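Local coordinates for protein putative O-Methyltransferase (Corynebacterium glutamicum, PDB 3DR5) that probably transfers a methyl group from S-adenosyl-L-methionine to an oxygen of a substrate that remains unidentified, at residues T85-E90 and R112-R117. Numbering follows the deposited sequence.
Sequences TCIDPE and RFLLSR
Cys86 and Phe113 pair in parallel register between the two strands of a beta-alpha-beta unit (strand 83-87, helix 91-103, strand 111-114), at the edge of the Rossmann-like methyltransferase sheet. Backbone bonds carry the ladder: Cys86 N donates to Arg112 O (2.8 Å), and Leu114 N to Cys86 O at 176°, almost straight. Further along, two weak bonds follow: Asp88 N to Leu114 O, and Ser116 N to Asp88 O (3.2 Å). Ser116 N is shared with Leu114 O, also weakly, in an inverse gamma turn centred on Leu115, whose CA directs its hydrogen at the same Asp88 carbonyl.

On the face under helix 91-103, Phe113 CG stands anti to the backbone N (chi1 -154°), which brings the ring against Cys86 and Asp88. Phe113 CD1 touches Cys86 CB (3.5 Å), Cys86 O lies above one ring face near the rim, and Asp88 O meets the edge in plane at CE2. On the face with Ile87, Thr85 CG2 packs on Leu114 CD1 (3.7 Å), and the bent Arg112 chain runs alongside Thr85, giving a weak NH1 bond to OG1.

Asp88 forms an Asx turn: its OD2, hydrogen-bonded to His93 ND1, also receives Glu90 N (3.0 Å) from above the carboxylate plane.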
loop_
_atom_site.group_PDB
_atom_site.type_symbol
_atom_site.label_atom_id
_atom_site.label_comp_id
_atom_site.label_asym_id
_atom_site.label_seq_id
_atom_site.Cartn_x
_atom_site.Cartn_y
_atom_site.Cartn_z
ATOM N N THR A 85 8.886 -17.636 0.084
ATOM C CA THR A 85 9.352 -18.507 1.154
ATOM C C THR A 85 8.304 -18.460 2.261
ATOM O O THR A 85 8.051 -17.407 2.848
ATOM C CB THR A 85 10.718 -18.039 1.694
ATOM O OG1 THR A 85 11.704 -18.176 0.662
ATOM C CG2 THR A 85 11.130 -18.853 2.908
ATOM N N CYS A 86 7.691 -19.609 2.532
ATOM C CA CYS A 86 6.671 -19.722 3.567
ATOM C C CYS A 86 7.285 -20.359 4.802
ATOM O O CYS A 86 8.082 -21.289 4.705
ATOM C CB CYS A 86 5.505 -20.580 3.081
ATOM S SG CYS A 86 4.748 -20.001 1.549
ATOM N N ILE A 87 6.902 -19.858 5.969
ATOM C CA ILE A 87 7.443 -20.368 7.222
ATOM C C ILE A 87 6.396 -20.657 8.294
ATOM O O ILE A 87 5.689 -19.744 8.743
ATOM C CB ILE A 87 8.445 -19.371 7.848
ATOM C CG1 ILE A 87 9.419 -18.857 6.785
ATOM C CG2 ILE A 87 9.184 -20.035 9.010
ATOM C CD1 ILE A 87 10.502 -17.948 7.331
ATOM N N ASP A 88 6.292 -21.925 8.681
ATOM C CA ASP A 88 5.394 -22.343 9.751
ATOM C C ASP A 88 5.870 -23.716 10.255
ATOM O O ASP A 88 6.325 -24.547 9.474
ATOM C CB ASP A 88 3.930 -22.425 9.287
ATOM C CG ASP A 88 2.966 -22.632 10.458
ATOM O OD1 ASP A 88 2.709 -21.664 11.201
ATOM O OD2 ASP A 88 2.489 -23.769 10.648
ATOM N N PRO A 89 5.789 -23.955 11.574
ATOM C CA PRO A 89 6.212 -25.223 12.189
ATOM C C PRO A 89 5.261 -26.411 12.063
ATOM O O PRO A 89 5.654 -27.553 12.309
ATOM C CB PRO A 89 6.427 -24.842 13.653
ATOM C CG PRO A 89 5.396 -23.784 13.886
ATOM C CD PRO A 89 5.408 -22.963 12.600
ATOM N N GLU A 90 4.017 -26.145 11.680
ATOM C CA GLU A 90 3.011 -27.183 11.566
ATOM C C GLU A 90 3.049 -27.855 10.202
ATOM O O GLU A 90 2.993 -27.185 9.176
ATOM C CB GLU A 90 1.643 -26.558 11.867
ATOM C CG GLU A 90 1.058 -26.927 13.238
ATOM C CD GLU A 90 2.091 -27.064 14.350
ATOM O OE1 GLU A 90 2.376 -26.066 15.044
ATOM O OE2 GLU A 90 2.626 -28.178 14.519
ATOM N N ARG A 112 8.889 -22.086 -1.619
ATOM C CA ARG A 112 9.791 -22.793 -0.736
ATOM C C ARG A 112 9.152 -22.794 0.653
ATOM O O ARG A 112 8.818 -21.730 1.187
ATOM C CB ARG A 112 11.133 -22.050 -0.724
ATOM C CG ARG A 112 12.110 -22.478 0.335
ATOM C CD ARG A 112 12.875 -21.259 0.826
ATOM N NE ARG A 112 14.318 -21.468 0.818
ATOM C CZ ARG A 112 15.211 -20.529 1.117
ATOM N NH1 ARG A 112 14.816 -19.304 1.455
ATOM N NH2 ARG A 112 16.500 -20.821 1.081
ATOM N N PHE A 113 8.977 -23.973 1.243
ATOM C CA PHE A 113 8.380 -24.035 2.569
ATOM C C PHE A 113 9.393 -24.464 3.627
ATOM O O PHE A 113 10.059 -25.493 3.496
ATOM C CB PHE A 113 7.178 -24.987 2.592
ATOM C CG PHE A 113 6.170 -24.661 3.674
ATOM C CD1 PHE A 113 4.949 -24.066 3.352
ATOM C CD2 PHE A 113 6.463 -24.900 5.011
ATOM C CE1 PHE A 113 4.038 -23.705 4.354
ATOM C CE2 PHE A 113 5.564 -24.550 6.019
ATOM C CZ PHE A 113 4.347 -23.950 5.691
ATOM N N LEU A 114 9.522 -23.664 4.675
ATOM C CA LEU A 114 10.442 -23.992 5.756
ATOM C C LEU A 114 9.621 -24.385 6.995
ATOM O O LEU A 114 9.026 -23.531 7.664
ATOM C CB LEU A 114 11.357 -22.795 6.084
ATOM C CG LEU A 114 12.074 -22.116 4.908
ATOM C CD1 LEU A 114 12.934 -20.965 5.412
ATOM C CD2 LEU A 114 12.933 -23.135 4.174
ATOM N N LEU A 115 9.589 -25.688 7.277
ATOM C CA LEU A 115 8.872 -26.243 8.426
ATOM C C LEU A 115 9.653 -25.872 9.688
ATOM O O LEU A 115 10.412 -26.686 10.228
ATOM C CB LEU A 115 8.809 -27.771 8.335
ATOM C CG LEU A 115 7.489 -28.535 8.225
ATOM C CD1 LEU A 115 7.701 -29.915 8.868
ATOM C CD2 LEU A 115 6.346 -27.799 8.935
ATOM N N SER A 116 9.452 -24.655 10.178
ATOM C CA SER A 116 10.181 -24.180 11.351
ATOM C C SER A 116 9.418 -23.089 12.084
ATOM O O SER A 116 8.410 -22.572 11.583
ATOM C CB SER A 116 11.519 -23.579 10.937
ATOM O OG SER A 116 11.824 -23.817 9.568
ATOM N N ARG A 117 9.909 -22.740 13.266
ATOM C CA ARG A 117 9.321 -21.661 14.018
ATOM C C ARG A 117 10.032 -20.471 13.358
ATOM O O ARG A 117 11.256 -20.483 13.143
ATOM C CB ARG A 117 9.681 -21.776 15.505
ATOM C CG ARG A 117 9.297 -23.129 16.061
ATOM C CD ARG A 117 9.877 -23.352 17.436
ATOM N NE ARG A 117 9.390 -22.363 18.394
ATOM C CZ ARG A 117 9.585 -22.434 19.708
ATOM N NH1 ARG A 117 10.257 -23.453 20.229
ATOM N NH2 ARG A 117 9.104 -21.486 20.503
#